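Local coordinates for structural PPIase-like protein L605 (Mimivirus, PDB 2OSE) that forms homotrimers in the virion and probably catalyses peptidyl-prolyl cis-trans isomerisation and binds cyclosporin A, at residues Y3-L8 with E110-V115; L31-F36 with F147-D152; D38-G43 with L129-Y134; V48-G53 with G104-D109. All coordinates share one frame; numbering follows the deposited sequence.

Contact 1 of 4, residues Y3-L8 with E110-V115; sequences YSLEDL and EPIPPV
Leu5 lies against the run from Glu110 to Pro113 in a van der Waals contact between two loops at the surface of the cyclophilin domain, about 17 Å (centre to centre) from the middle of the chain. Neither segment is helix or strand: 3-8 belongs to the N-terminal arm ahead of strand 16-23, while residues 110-115 lie in the long loop between strands 89-92 and 128-135. No hydrogen bond joins them; one leucine carries most of the contact. Its CG stands anti to the carbonyl carbon (chi1 -70°), and methyl CD1 does most of the touching, against oxygens as well as carbon. Leu5 CD1 is 3.6 Å from Pro111 O. Leu5 CD1 also meets Pro113 CD at 4.1 Å. Glu110, extended beyond CG, runs past Leu5 in the opposite direction, its OE2 lying 3.9 Å from Leu5 CD1. The other methyl, Leu5 CD2, is near CG2 of Ile112, at 4.4 Å.

The arm is bent by its own bonds. Glu6 N donates to Ser4 OG at 3.2 Å with an angle of 145°, and Asp7 N bonds back to Ser4 O. Glu6 OE1 and Glu110 OE1 come within 5.1 Å of each other without touching, a like-charged pair that probably adds no attraction. Leu5 also rests on Tyr107, while Ile112 turns to Ala42 and Asn46 of helix 41-52. The motif on the arm is an ST turn at Ser4, which carries Leu5 inside it, facing a proline-rich part of the loop with an inverse gamma turn centred on Pro114.

Contact 2 of 4, residues L31-F36 with F147-D152; sequences LQIKLF and FMITLD
Leu31 and Ile149 reach toward each other tip to tip across the interior of the barrel, and the tight part of the contact is a single pair of methyls, Leu31 CD1 and Ile149 CD1, 3.6 Å apart. Both side chains put their reaching branch anti to the carbonyl carbon (chi1 -57° for Leu31, -58° for Ile149), which carries the two delta carbons inward. Beside this pair the packing is looser: Ile33 CD1 stands 4.3 Å from the same Ile149 CD1. The backbones stay well apart, with the CA atoms of Ile33 and Ile149 10.2 Å from each other and no hydrogen bond between the strands.

The solvent side belongs to Gln32 and Lys34, which are partly exposed and take no part in this core; Gln32 NE2 bonds to the hydroxyl of Tyr206. On the other strand Met148 and Thr150 are buried, Met148 packing on Ala191 of a second subunit and Thr150 OG1 held by Ser125 and Leu128. Leu180 of helix 177-186 touches both Leu31 and Ile149, and Leu129 of strand 128-135 packs against Ile33. Inward-facing aliphatic side chains from strands that are not neighbours, covered by a helix, form the hydrophobic core of the cyclophilin beta-barrel.

Contact 3 of 4, residues D38-G43 with L129-Y134; sequences DAFPAG and LSLVPY
Gly43, in the first turn of helix 41-52, brings its backbone close to strand 128-135 at Leu131, with 7.4 Å between the two CA atoms. This is helix-on-barrel packing in the cyclophilin fold, and no hydrogen bond crosses it. Leu131 points at the helix with CG anti to the carbonyl carbon (chi1 -63°), and its CD1 methyl settles against Gly43, 3.5 Å from CA. The same methyl lies 3.6 Å from Gly43 O. There is no room for a beta carbon at this position, since one would run into the leucine methyl; the absence of a side chain is what lets helix and strand approach so closely.

Phe40 occupies the N-cap position. Its CG is anti to the backbone N (chi1 -169°), which swings the ring toward the strand, where it meets Leu131 at a slant. Phe116 and Tyr143 each meet the ring edge-to-face, and Val168 and Ile170 of strand 168-175 add aliphatic contacts, so Phe40 is enclosed within the core. Further along the segment 129-134, the carbonyl oxygens of Val132 and Pro133 accept hydrogen bonds from Arg193 of a second subunit. CE2 and CD2 of the Phe40 ring lie 3.8 Å and 3.9 Å from Leu131 CD1, while Gly43 N sits 3.4 Å above one face of that ring, offset toward its rim.

Contact 4 of 4, residues V48-G53 with G104-D109; sequences VQLTNG and GTVYCD
Val106 presents one methyl, CG1, to the last turns of helix 41-52, and this methyl is where segments 48-53 and 104-109 meet. Leu50 runs outward from the helix. Its CB stays 5.0 Å from Val106 CG1. Leu50 CG, anti to the carbonyl carbon (chi1 -77°), carries the side chain toward the loop and comes to 4.0 Å from Val106 CG1. Methyl CD2 of Leu50 is nearer, 3.8 Å from Val106 CG1, while CD1 stays as far off as CB. Gln49 adds its CB, 3.9 Å from Val106 CG1, before its chain bends at chi2 and leads its amide away. CG1 thus meets the CB of Gln49 and the outer part of Leu50, two successive helical residues.

The other branch, Val106 CG2, lies 3.8 Å above the centre of the Tyr107 ring, which braces the valine from within its own loop. Asp109 OD1 fixes the loop's start, taking Thr105 N at 3.2 Å from above the carboxylate plane, and Asp109 also forms a salt bridge with Arg74. Val106 N donates to Asn46 OD1 and Tyr107 OH bonds to Ala42 O, so the loop runs beside helix 41-52; Thr51 of that helix packs on Val17 and Met19 of strand 16-23.

Overall arrangement
From the N terminus, the arm 3-8 meets 110-115 in contact 1, closing a loop that contains all of contact 4. Strand 26-35 then reaches 147-152 in contact 2, whose loop holds contacts 3 and 4; contact 4 is also nested within the loop of contact 3. Contact 1 crosses contacts 2 and 3 along the chain. Contacts 3 and 4 use opposite ends of helix 41-52, and strands 128-135 and 147-150, adjacent in the sheet, link contact 3 to contact 2. Contacts 1 and 4 share the 104-115 loop. Together they tie arm, loop and helix to the barrel.

Contact 1 of 4, residues Y3-L8 with E110-V115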
loop_
_atom_site.group_PDB
_atom_site.type_symbol
_atom_site.label_atom_id
_atom_site.label_comp_id
_atom_site.label_asym_id
_atom_site.label_seq_id
_atom_site.Cartn_x
_atom_site.Cartn_y
_atom_site.Cartn_z
ATOM N N TYR A 3 13.559 -30.093 7.083
ATOM C CA TYR A 3 12.779 -31.324 6.955
ATOM C C TYR A 3 12.630 -31.712 5.473
ATOM O O TYR A 3 12.898 -30.906 4.575
ATOM C CB TYR A 3 11.428 -31.184 7.681
ATOM C CG TYR A 3 11.591 -31.052 9.194
ATOM C CD1 TYR A 3 11.757 -32.192 9.995
ATOM C CD2 TYR A 3 11.614 -29.796 9.823
ATOM C CE1 TYR A 3 11.919 -32.095 11.378
ATOM C CE2 TYR A 3 11.783 -29.684 11.216
ATOM C CZ TYR A 3 11.927 -30.848 11.987
ATOM O OH TYR A 3 12.091 -30.793 13.359
ATOM N N SER A 4 12.240 -32.953 5.214
ATOM C CA SER A 4 12.021 -33.394 3.842
ATOM C C SER A 4 10.541 -33.668 3.612
ATOM O O SER A 4 9.871 -34.260 4.462
ATOM C CB SER A 4 12.869 -34.644 3.517
ATOM O OG SER A 4 12.528 -35.188 2.244
ATOM N N LEU A 5 10.047 -33.230 2.453
ATOM C CA LEU A 5 8.660 -33.461 2.037
ATOM C C LEU A 5 8.376 -34.935 1.771
ATOM O O LEU A 5 7.226 -35.394 1.841
ATOM C CB LEU A 5 8.333 -32.625 0.799
ATOM C CG LEU A 5 8.229 -31.111 1.018
ATOM C CD1 LEU A 5 8.397 -30.329 -0.290
ATOM C CD2 LEU A 5 6.910 -30.778 1.690
ATOM N N GLU A 6 9.441 -35.667 1.474
ATOM C CA GLU A 6 9.389 -37.108 1.220
ATOM C C GLU A 6 9.322 -37.884 2.549
ATOM O O GLU A 6 8.757 -38.985 2.617
ATOM C CB GLU A 6 10.617 -37.529 0.384
ATOM C CG GLU A 6 10.619 -37.050 -1.094
ATOM C CD GLU A 6 10.742 -35.513 -1.292
ATOM O OE1 GLU A 6 11.779 -34.902 -0.903
ATOM O OE2 GLU A 6 9.796 -34.923 -1.876
ATOM N N ASP A 7 9.876 -37.279 3.603
ATOM C CA ASP A 7 9.973 -37.903 4.921
ATOM C C ASP A 7 9.547 -36.938 6.051
ATOM O O ASP A 7 10.376 -36.431 6.814
ATOM C CB ASP A 7 11.407 -38.426 5.132
ATOM C CG ASP A 7 11.528 -39.385 6.329
ATOM O OD1 ASP A 7 10.554 -40.132 6.620
ATOM O OD2 ASP A 7 12.614 -39.389 6.965
ATOM N N LEU A 8 8.244 -36.696 6.142
ATOM C CA LEU A 8 7.693 -35.645 7.005
ATOM C C LEU A 8 7.844 -35.946 8.488
ATOM O O LEU A 8 7.610 -37.090 8.909
ATOM C CB LEU A 8 6.200 -35.475 6.724
ATOM C CG LEU A 8 5.707 -34.771 5.468
ATOM C CD1 LEU A 8 4.201 -34.712 5.561
ATOM C CD2 LEU A 8 6.319 -33.379 5.372
ATOM N N GLU A 110 11.667 -25.120 0.030
ATOM C CA GLU A 110 10.905 -25.684 -1.076
ATOM C C GLU A 110 9.429 -25.333 -0.912
ATOM O O GLU A 110 8.900 -25.367 0.211
ATOM C CB GLU A 110 11.019 -27.211 -1.120
ATOM C CG GLU A 110 12.370 -27.786 -1.501
ATOM C CD GLU A 110 12.336 -29.319 -1.517
ATOM O OE1 GLU A 110 12.985 -29.922 -0.637
ATOM O OE2 GLU A 110 11.640 -29.921 -2.385
ATOM N N PRO A 111 8.758 -25.007 -2.034
ATOM C CA PRO A 111 7.310 -24.880 -2.064
ATOM C C PRO A 111 6.642 -26.136 -1.517
ATOM O O PRO A 111 7.167 -27.250 -1.705
ATOM C CB PRO A 111 6.991 -24.776 -3.560
ATOM C CG PRO A 111 8.228 -24.280 -4.212
ATOM C CD PRO A 111 9.384 -24.716 -3.343
ATOM N N ILE A 112 5.487 -25.971 -0.873
ATOM C CA ILE A 112 4.711 -27.117 -0.401
ATOM C C ILE A 112 3.585 -27.427 -1.368
ATOM O O ILE A 112 2.717 -26.601 -1.572
ATOM C CB ILE A 112 4.105 -26.894 1.044
ATOM C CG1 ILE A 112 5.203 -26.503 2.022
ATOM C CG2 ILE A 112 3.356 -28.149 1.515
ATOM C CD1 ILE A 112 4.701 -25.799 3.287
ATOM N N PRO A 113 3.587 -28.647 -1.960
ATOM C CA PRO A 113 2.542 -29.068 -2.892
ATOM C C PRO A 113 1.192 -29.231 -2.240
ATOM O O PRO A 113 1.129 -29.507 -1.042
ATOM C CB PRO A 113 3.044 -30.434 -3.394
ATOM C CG PRO A 113 4.502 -30.376 -3.194
ATOM C CD PRO A 113 4.644 -29.671 -1.860
ATOM N N PRO A 114 0.113 -29.096 -3.032
ATOM C CA PRO A 114 -1.213 -29.246 -2.481
ATOM C C PRO A 114 -1.581 -30.724 -2.294
ATOM O O PRO A 114 -2.565 -31.199 -2.848
ATOM C CB PRO A 114 -2.121 -28.542 -3.509
ATOM C CG PRO A 114 -1.324 -28.476 -4.799
ATOM C CD PRO A 114 0.099 -28.833 -4.495
ATOM N N VAL A 115 -0.791 -31.434 -1.498
ATOM C CA VAL A 115 -1.129 -32.820 -1.178
ATOM C C VAL A 115 -1.888 -32.849 0.133
ATOM O O VAL A 115 -1.274 -32.832 1.191
ATOM C CB VAL A 115 0.123 -33.733 -1.063
ATOM C CG1 VAL A 115 -0.318 -35.185 -0.867
ATOM C CG2 VAL A 115 1.001 -33.625 -2.289
#

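Contact 2 of 4, residues L31-F36 with F147-D152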
loop_
_atom_site.group_PDB
_atom_site.type_symbol
_atom_site.label_atom_id
_atom_site.label_comp_id
_atom_site.label_asym_id
_atom_site.label_seq_id
_atom_site.Cartn_x
_atom_site.Cartn_y
_atom_site.Cartn_z
ATOM N N LEU A 31 -3.047 -16.454 21.321
ATOM C CA LEU A 31 -3.877 -17.418 20.591
ATOM C C LEU A 31 -3.369 -18.818 20.857
ATOM O O LEU A 31 -2.172 -19.027 20.918
ATOM C CB LEU A 31 -3.831 -17.128 19.084
ATOM C CG LEU A 31 -4.255 -15.730 18.618
ATOM C CD1 LEU A 31 -4.095 -15.685 17.061
ATOM C CD2 LEU A 31 -5.681 -15.368 19.036
ATOM N N GLN A 32 -4.284 -19.756 21.065
ATOM C CA GLN A 32 -3.978 -21.161 21.252
ATOM C C GLN A 32 -4.698 -21.865 20.138
ATOM O O GLN A 32 -5.895 -21.686 19.963
ATOM C CB GLN A 32 -4.552 -21.624 22.585
ATOM C CG GLN A 32 -3.838 -21.015 23.844
ATOM C CD GLN A 32 -4.508 -21.507 25.092
ATOM O OE1 GLN A 32 -5.649 -21.150 25.345
ATOM N NE2 GLN A 32 -3.829 -22.352 25.864
ATOM N N ILE A 33 -3.961 -22.646 19.364
ATOM C CA ILE A 33 -4.490 -23.171 18.109
ATOM C C ILE A 33 -4.297 -24.680 18.067
ATOM O O ILE A 33 -3.198 -25.172 18.328
ATOM C CB ILE A 33 -3.746 -22.520 16.897
ATOM C CG1 ILE A 33 -4.037 -21.012 16.810
ATOM C CG2 ILE A 33 -4.150 -23.185 15.545
ATOM C CD1 ILE A 33 -3.015 -20.250 15.968
ATOM N N LYS A 34 -5.373 -25.402 17.765
ATOM C CA LYS A 34 -5.291 -26.832 17.525
ATOM C C LYS A 34 -5.293 -27.116 16.013
ATOM O O LYS A 34 -6.185 -26.671 15.319
ATOM C CB LYS A 34 -6.518 -27.516 18.141
ATOM C CG LYS A 34 -6.482 -29.042 18.020
ATOM C CD LYS A 34 -7.697 -29.669 18.773
ATOM C CE LYS A 34 -8.896 -29.984 17.939
ATOM N NZ LYS A 34 -9.656 -31.182 18.497
ATOM N N LEU A 35 -4.313 -27.879 15.540
ATOM C CA LEU A 35 -4.169 -28.159 14.121
ATOM C C LEU A 35 -4.725 -29.536 13.768
ATOM O O LEU A 35 -4.855 -30.424 14.637
ATOM C CB LEU A 35 -2.701 -28.031 13.681
ATOM C CG LEU A 35 -2.292 -26.551 13.822
ATOM C CD1 LEU A 35 -1.295 -26.415 14.976
ATOM C CD2 LEU A 35 -1.717 -26.020 12.589
ATOM N N PHE A 36 -5.074 -29.698 12.497
ATOM C CA PHE A 36 -5.693 -30.936 12.017
ATOM C C PHE A 36 -4.697 -31.497 11.010
ATOM O O PHE A 36 -4.755 -31.158 9.842
ATOM C CB PHE A 36 -7.053 -30.697 11.344
ATOM C CG PHE A 36 -7.982 -29.707 12.067
ATOM C CD1 PHE A 36 -8.236 -29.800 13.441
ATOM C CD2 PHE A 36 -8.627 -28.713 11.349
ATOM C CE1 PHE A 36 -9.094 -28.904 14.067
ATOM C CE2 PHE A 36 -9.488 -27.828 11.951
ATOM C CZ PHE A 36 -9.720 -27.908 13.319
ATOM N N PHE A 147 -0.285 -17.661 6.384
ATOM C CA PHE A 147 -1.448 -18.254 7.011
ATOM C C PHE A 147 -2.484 -17.181 7.339
ATOM O O PHE A 147 -2.150 -16.023 7.522
ATOM C CB PHE A 147 -1.022 -19.057 8.271
ATOM C CG PHE A 147 -0.640 -18.189 9.458
ATOM C CD1 PHE A 147 -1.628 -17.656 10.288
ATOM C CD2 PHE A 147 0.685 -17.913 9.740
ATOM C CE1 PHE A 147 -1.294 -16.884 11.371
ATOM C CE2 PHE A 147 1.045 -17.128 10.838
ATOM C CZ PHE A 147 0.053 -16.622 11.643
ATOM N N MET A 148 -3.738 -17.593 7.433
ATOM C CA MET A 148 -4.844 -16.710 7.676
ATOM C C MET A 148 -5.630 -17.208 8.893
ATOM O O MET A 148 -5.797 -18.405 9.066
ATOM C CB MET A 148 -5.757 -16.773 6.456
ATOM C CG MET A 148 -6.984 -15.869 6.528
ATOM S SD MET A 148 -8.120 -16.072 5.149
ATOM C CE MET A 148 -7.174 -15.190 3.861
ATOM N N ILE A 149 -6.146 -16.266 9.694
ATOM C CA ILE A 149 -7.132 -16.582 10.748
ATOM C C ILE A 149 -8.366 -15.739 10.536
ATOM O O ILE A 149 -8.279 -14.494 10.360
ATOM C CB ILE A 149 -6.527 -16.354 12.193
ATOM C CG1 ILE A 149 -5.267 -17.208 12.391
ATOM C CG2 ILE A 149 -7.571 -16.626 13.282
ATOM C CD1 ILE A 149 -4.583 -16.991 13.725
ATOM N N THR A 150 -9.532 -16.384 10.573
ATOM C CA THR A 150 -10.792 -15.664 10.390
ATOM C C THR A 150 -11.203 -14.931 11.666
ATOM O O THR A 150 -11.087 -15.487 12.792
ATOM C CB THR A 150 -11.969 -16.590 9.952
ATOM O OG1 THR A 150 -12.005 -17.757 10.800
ATOM C CG2 THR A 150 -11.813 -17.039 8.498
ATOM N N LEU A 151 -11.768 -13.723 11.490
ATOM C CA LEU A 151 -12.198 -12.862 12.611
ATOM C C LEU A 151 -13.680 -13.017 12.880
ATOM O O LEU A 151 -14.190 -12.540 13.907
ATOM C CB LEU A 151 -11.880 -11.374 12.359
ATOM C CG LEU A 151 -10.401 -11.020 12.203
ATOM C CD1 LEU A 151 -10.220 -9.563 11.751
ATOM C CD2 LEU A 151 -9.575 -11.286 13.479
ATOM N N ASP A 152 -14.386 -13.681 11.964
ATOM C CA ASP A 152 -15.815 -13.867 12.158
ATOM C C ASP A 152 -16.278 -15.121 11.449
ATOM O O ASP A 152 -15.492 -15.744 10.725
ATOM C CB ASP A 152 -16.577 -12.653 11.620
ATOM C CG ASP A 152 -17.934 -12.477 12.280
ATOM O OD1 ASP A 152 -18.404 -13.379 13.030
ATOM O OD2 ASP A 152 -18.537 -11.422 12.058
#

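Contact 3 of 4, residues D38-G43 with L129-Y134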
loop_
_atom_site.group_PDB
_atom_site.type_symbol
_atom_site.label_atom_id
_atom_site.label_comp_id
_atom_site.label_asym_id
_atom_site.label_seq_id
_atom_site.Cartn_x
_atom_site.Cartn_y
_atom_site.Cartn_z
ATOM N N ASP A 38 -4.418 -34.229 9.635
ATOM C CA ASP A 38 -5.150 -34.964 8.554
ATOM C C ASP A 38 -5.789 -34.088 7.463
ATOM O O ASP A 38 -6.341 -34.593 6.485
ATOM C CB ASP A 38 -6.197 -35.986 9.082
ATOM C CG ASP A 38 -7.371 -35.355 9.866
ATOM O OD1 ASP A 38 -7.875 -34.243 9.571
ATOM O OD2 ASP A 38 -7.852 -36.043 10.799
ATOM N N ALA A 39 -5.723 -32.780 7.635
ATOM C CA ALA A 39 -6.216 -31.868 6.625
ATOM C C ALA A 39 -5.174 -31.720 5.514
ATOM O O ALA A 39 -5.530 -31.578 4.343
ATOM C CB ALA A 39 -6.536 -30.496 7.262
ATOM N N PHE A 40 -3.898 -31.742 5.889
ATOM C CA PHE A 40 -2.809 -31.276 5.037
ATOM C C PHE A 40 -1.510 -31.518 5.760
ATOM O O PHE A 40 -0.930 -30.568 6.323
ATOM C CB PHE A 40 -2.962 -29.749 4.801
ATOM C CG PHE A 40 -2.066 -29.165 3.744
ATOM C CD1 PHE A 40 -1.073 -29.924 3.110
ATOM C CD2 PHE A 40 -2.215 -27.797 3.391
ATOM C CE1 PHE A 40 -0.242 -29.353 2.145
ATOM C CE2 PHE A 40 -1.397 -27.215 2.424
ATOM C CZ PHE A 40 -0.410 -27.989 1.786
ATOM N N PRO A 41 -1.009 -32.772 5.759
ATOM C CA PRO A 41 0.195 -33.057 6.518
ATOM C C PRO A 41 1.409 -32.149 6.355
ATOM O O PRO A 41 1.998 -31.718 7.356
ATOM C CB PRO A 41 0.518 -34.509 6.109
ATOM C CG PRO A 41 -0.796 -35.106 5.879
ATOM C CD PRO A 41 -1.561 -34.010 5.151
ATOM N N ALA A 42 1.823 -31.867 5.120
ATOM C CA ALA A 42 3.037 -31.065 4.925
ATOM C C ALA A 42 2.844 -29.591 5.342
ATOM O O ALA A 42 3.771 -28.958 5.795
ATOM C CB ALA A 42 3.500 -31.127 3.426
ATOM N N GLY A 43 1.645 -29.066 5.146
ATOM C CA GLY A 43 1.354 -27.664 5.497
ATOM C C GLY A 43 1.221 -27.462 6.999
ATOM O O GLY A 43 1.657 -26.447 7.528
ATOM N N LEU A 129 -7.915 -21.358 11.315
ATOM C CA LEU A 129 -6.587 -21.161 10.751
ATOM C C LEU A 129 -6.501 -21.836 9.376
ATOM O O LEU A 129 -6.922 -22.991 9.236
ATOM C CB LEU A 129 -5.508 -21.829 11.637
ATOM C CG LEU A 129 -4.071 -21.852 11.080
ATOM C CD1 LEU A 129 -3.478 -20.439 11.113
ATOM C CD2 LEU A 129 -3.189 -22.850 11.840
ATOM N N SER A 130 -5.902 -21.149 8.404
ATOM C CA SER A 130 -5.800 -21.703 7.049
ATOM C C SER A 130 -4.491 -21.288 6.403
ATOM O O SER A 130 -3.814 -20.378 6.902
ATOM C CB SER A 130 -7.040 -21.338 6.218
ATOM O OG SER A 130 -7.218 -19.921 6.065
ATOM N N LEU A 131 -4.085 -21.992 5.348
ATOM C CA LEU A 131 -2.855 -21.620 4.641
ATOM C C LEU A 131 -3.223 -20.902 3.336
ATOM O O LEU A 131 -4.140 -21.292 2.650
ATOM C CB LEU A 131 -1.949 -22.831 4.364
ATOM C CG LEU A 131 -1.414 -23.541 5.604
ATOM C CD1 LEU A 131 -0.598 -24.799 5.213
ATOM C CD2 LEU A 131 -0.591 -22.600 6.522
ATOM N N VAL A 132 -2.496 -19.836 3.026
ATOM C CA VAL A 132 -2.832 -19.012 1.867
ATOM C C VAL A 132 -2.058 -19.537 0.636
ATOM O O VAL A 132 -0.824 -19.643 0.675
ATOM C CB VAL A 132 -2.529 -17.522 2.161
ATOM C CG1 VAL A 132 -2.827 -16.623 0.926
ATOM C CG2 VAL A 132 -3.339 -17.043 3.402
ATOM N N PRO A 133 -2.784 -19.893 -0.440
ATOM C CA PRO A 133 -2.107 -20.421 -1.622
ATOM C C PRO A 133 -1.345 -19.315 -2.403
ATOM O O PRO A 133 -1.587 -18.114 -2.220
ATOM C CB PRO A 133 -3.254 -20.977 -2.470
ATOM C CG PRO A 133 -4.442 -20.186 -2.064
ATOM C CD PRO A 133 -4.246 -19.802 -0.623
ATOM N N TYR A 134 -0.385 -19.741 -3.211
ATOM C CA TYR A 134 0.145 -18.894 -4.294
ATOM C C TYR A 134 0.301 -19.736 -5.584
ATOM O O TYR A 134 0.162 -20.965 -5.546
ATOM C CB TYR A 134 1.453 -18.215 -3.892
ATOM C CG TYR A 134 2.658 -19.116 -3.857
ATOM C CD1 TYR A 134 3.473 -19.257 -4.993
ATOM C CD2 TYR A 134 3.020 -19.799 -2.696
ATOM C CE1 TYR A 134 4.599 -20.044 -4.978
ATOM C CE2 TYR A 134 4.156 -20.586 -2.660
ATOM C CZ TYR A 134 4.938 -20.711 -3.811
ATOM O OH TYR A 134 6.051 -21.490 -3.799
#

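Contact 4 of 4, residues V48-G53 with G104-D109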
loop_
_atom_site.group_PDB
_atom_site.type_symbol
_atom_site.label_atom_id
_atom_site.label_comp_id
_atom_site.label_asym_id
_atom_site.label_seq_id
_atom_site.Cartn_x
_atom_site.Cartn_y
_atom_site.Cartn_z
ATOM N N VAL A 48 3.618 -25.971 12.312
ATOM C CA VAL A 48 4.119 -26.347 13.641
ATOM C C VAL A 48 5.635 -26.147 13.818
ATOM O O VAL A 48 6.075 -25.653 14.860
ATOM C CB VAL A 48 3.683 -27.803 14.055
ATOM C CG1 VAL A 48 4.236 -28.166 15.408
ATOM C CG2 VAL A 48 2.189 -27.947 14.094
ATOM N N GLN A 49 6.454 -26.513 12.820
ATOM C CA GLN A 49 7.903 -26.353 13.021
ATOM C C GLN A 49 8.344 -24.912 13.005
ATOM O O GLN A 49 9.359 -24.565 13.597
ATOM C CB GLN A 49 8.723 -27.176 12.020
ATOM C CG GLN A 49 8.419 -28.655 12.048
ATOM C CD GLN A 49 8.506 -29.273 13.440
ATOM O OE1 GLN A 49 9.319 -28.867 14.278
ATOM N NE2 GLN A 49 7.676 -30.279 13.681
ATOM N N LEU A 50 7.584 -24.060 12.321
ATOM C CA LEU A 50 7.895 -22.622 12.330
ATOM C C LEU A 50 7.499 -21.997 13.655
ATOM O O LEU A 50 8.049 -20.996 14.088
ATOM C CB LEU A 50 7.165 -21.924 11.198
ATOM C CG LEU A 50 7.822 -22.137 9.820
ATOM C CD1 LEU A 50 7.004 -21.397 8.791
ATOM C CD2 LEU A 50 9.243 -21.601 9.842
ATOM N N THR A 51 6.504 -22.598 14.281
ATOM C CA THR A 51 6.076 -22.185 15.583
ATOM C C THR A 51 7.147 -22.552 16.610
ATOM O O THR A 51 7.482 -21.756 17.480
ATOM C CB THR A 51 4.740 -22.867 15.826
ATOM O OG1 THR A 51 3.698 -21.972 15.435
ATOM C CG2 THR A 51 4.611 -23.308 17.205
ATOM N N ASN A 52 7.734 -23.737 16.465
ATOM C CA ASN A 52 8.887 -24.116 17.290
ATOM C C ASN A 52 10.168 -23.309 17.097
ATOM O O ASN A 52 10.930 -23.141 18.058
ATOM C CB ASN A 52 9.175 -25.611 17.205
ATOM C CG ASN A 52 8.859 -26.302 18.508
ATOM O OD1 ASN A 52 7.716 -26.281 18.965
ATOM N ND2 ASN A 52 9.882 -26.850 19.157
ATOM N N GLY A 53 10.391 -22.811 15.880
ATOM C CA GLY A 53 11.476 -21.861 15.613
ATOM C C GLY A 53 12.919 -22.353 15.700
ATOM O O GLY A 53 13.835 -21.531 15.837
ATOM N N GLY A 104 8.570 -18.437 3.661
ATOM C CA GLY A 104 9.438 -19.584 3.427
ATOM C C GLY A 104 8.829 -20.865 3.931
ATOM O O GLY A 104 7.633 -20.917 4.231
ATOM N N THR A 105 9.653 -21.907 3.991
ATOM C CA THR A 105 9.258 -23.218 4.458
ATOM C C THR A 105 10.449 -23.887 5.144
ATOM O O THR A 105 11.604 -23.506 4.910
ATOM C CB THR A 105 8.683 -24.137 3.334
ATOM O OG1 THR A 105 9.744 -24.748 2.576
ATOM C CG2 THR A 105 7.713 -23.389 2.397
ATOM N N VAL A 106 10.162 -24.872 5.993
ATOM C CA VAL A 106 11.203 -25.626 6.719
ATOM C C VAL A 106 11.849 -26.708 5.822
ATOM O O VAL A 106 12.819 -27.362 6.213
ATOM C CB VAL A 106 10.655 -26.284 8.029
ATOM C CG1 VAL A 106 10.156 -25.222 9.016
ATOM C CG2 VAL A 106 9.533 -27.323 7.725
ATOM N N TYR A 107 11.300 -26.890 4.627
ATOM C CA TYR A 107 11.791 -27.911 3.709
ATOM C C TYR A 107 12.856 -27.368 2.747
ATOM O O TYR A 107 12.687 -27.451 1.533
ATOM C CB TYR A 107 10.607 -28.472 2.929
ATOM C CG TYR A 107 9.436 -28.869 3.813
ATOM C CD1 TYR A 107 9.546 -29.939 4.711
ATOM C CD2 TYR A 107 8.217 -28.184 3.743
ATOM C CE1 TYR A 107 8.464 -30.320 5.518
ATOM C CE2 TYR A 107 7.119 -28.569 4.536
ATOM C CZ TYR A 107 7.262 -29.631 5.427
ATOM O OH TYR A 107 6.213 -29.996 6.229
ATOM N N CYS A 108 13.947 -26.818 3.290
ATOM C CA CYS A 108 14.933 -26.044 2.498
ATOM C C CYS A 108 14.263 -24.960 1.637
ATOM O O CYS A 108 14.702 -24.669 0.502
ATOM C CB CYS A 108 15.789 -26.960 1.616
ATOM S SG CYS A 108 16.564 -28.301 2.528
ATOM N N ASP A 109 13.188 -24.377 2.179
ATOM C CA ASP A 109 12.409 -23.346 1.498
ATOM C C ASP A 109 11.781 -23.802 0.194
ATOM O O ASP A 109 11.390 -22.974 -0.642
ATOM C CB ASP A 109 13.239 -22.077 1.304
ATOM C CG ASP A 109 13.478 -21.348 2.600
ATOM O OD1 ASP A 109 12.502 -20.777 3.155
ATOM O OD2 ASP A 109 14.634 -21.374 3.080
#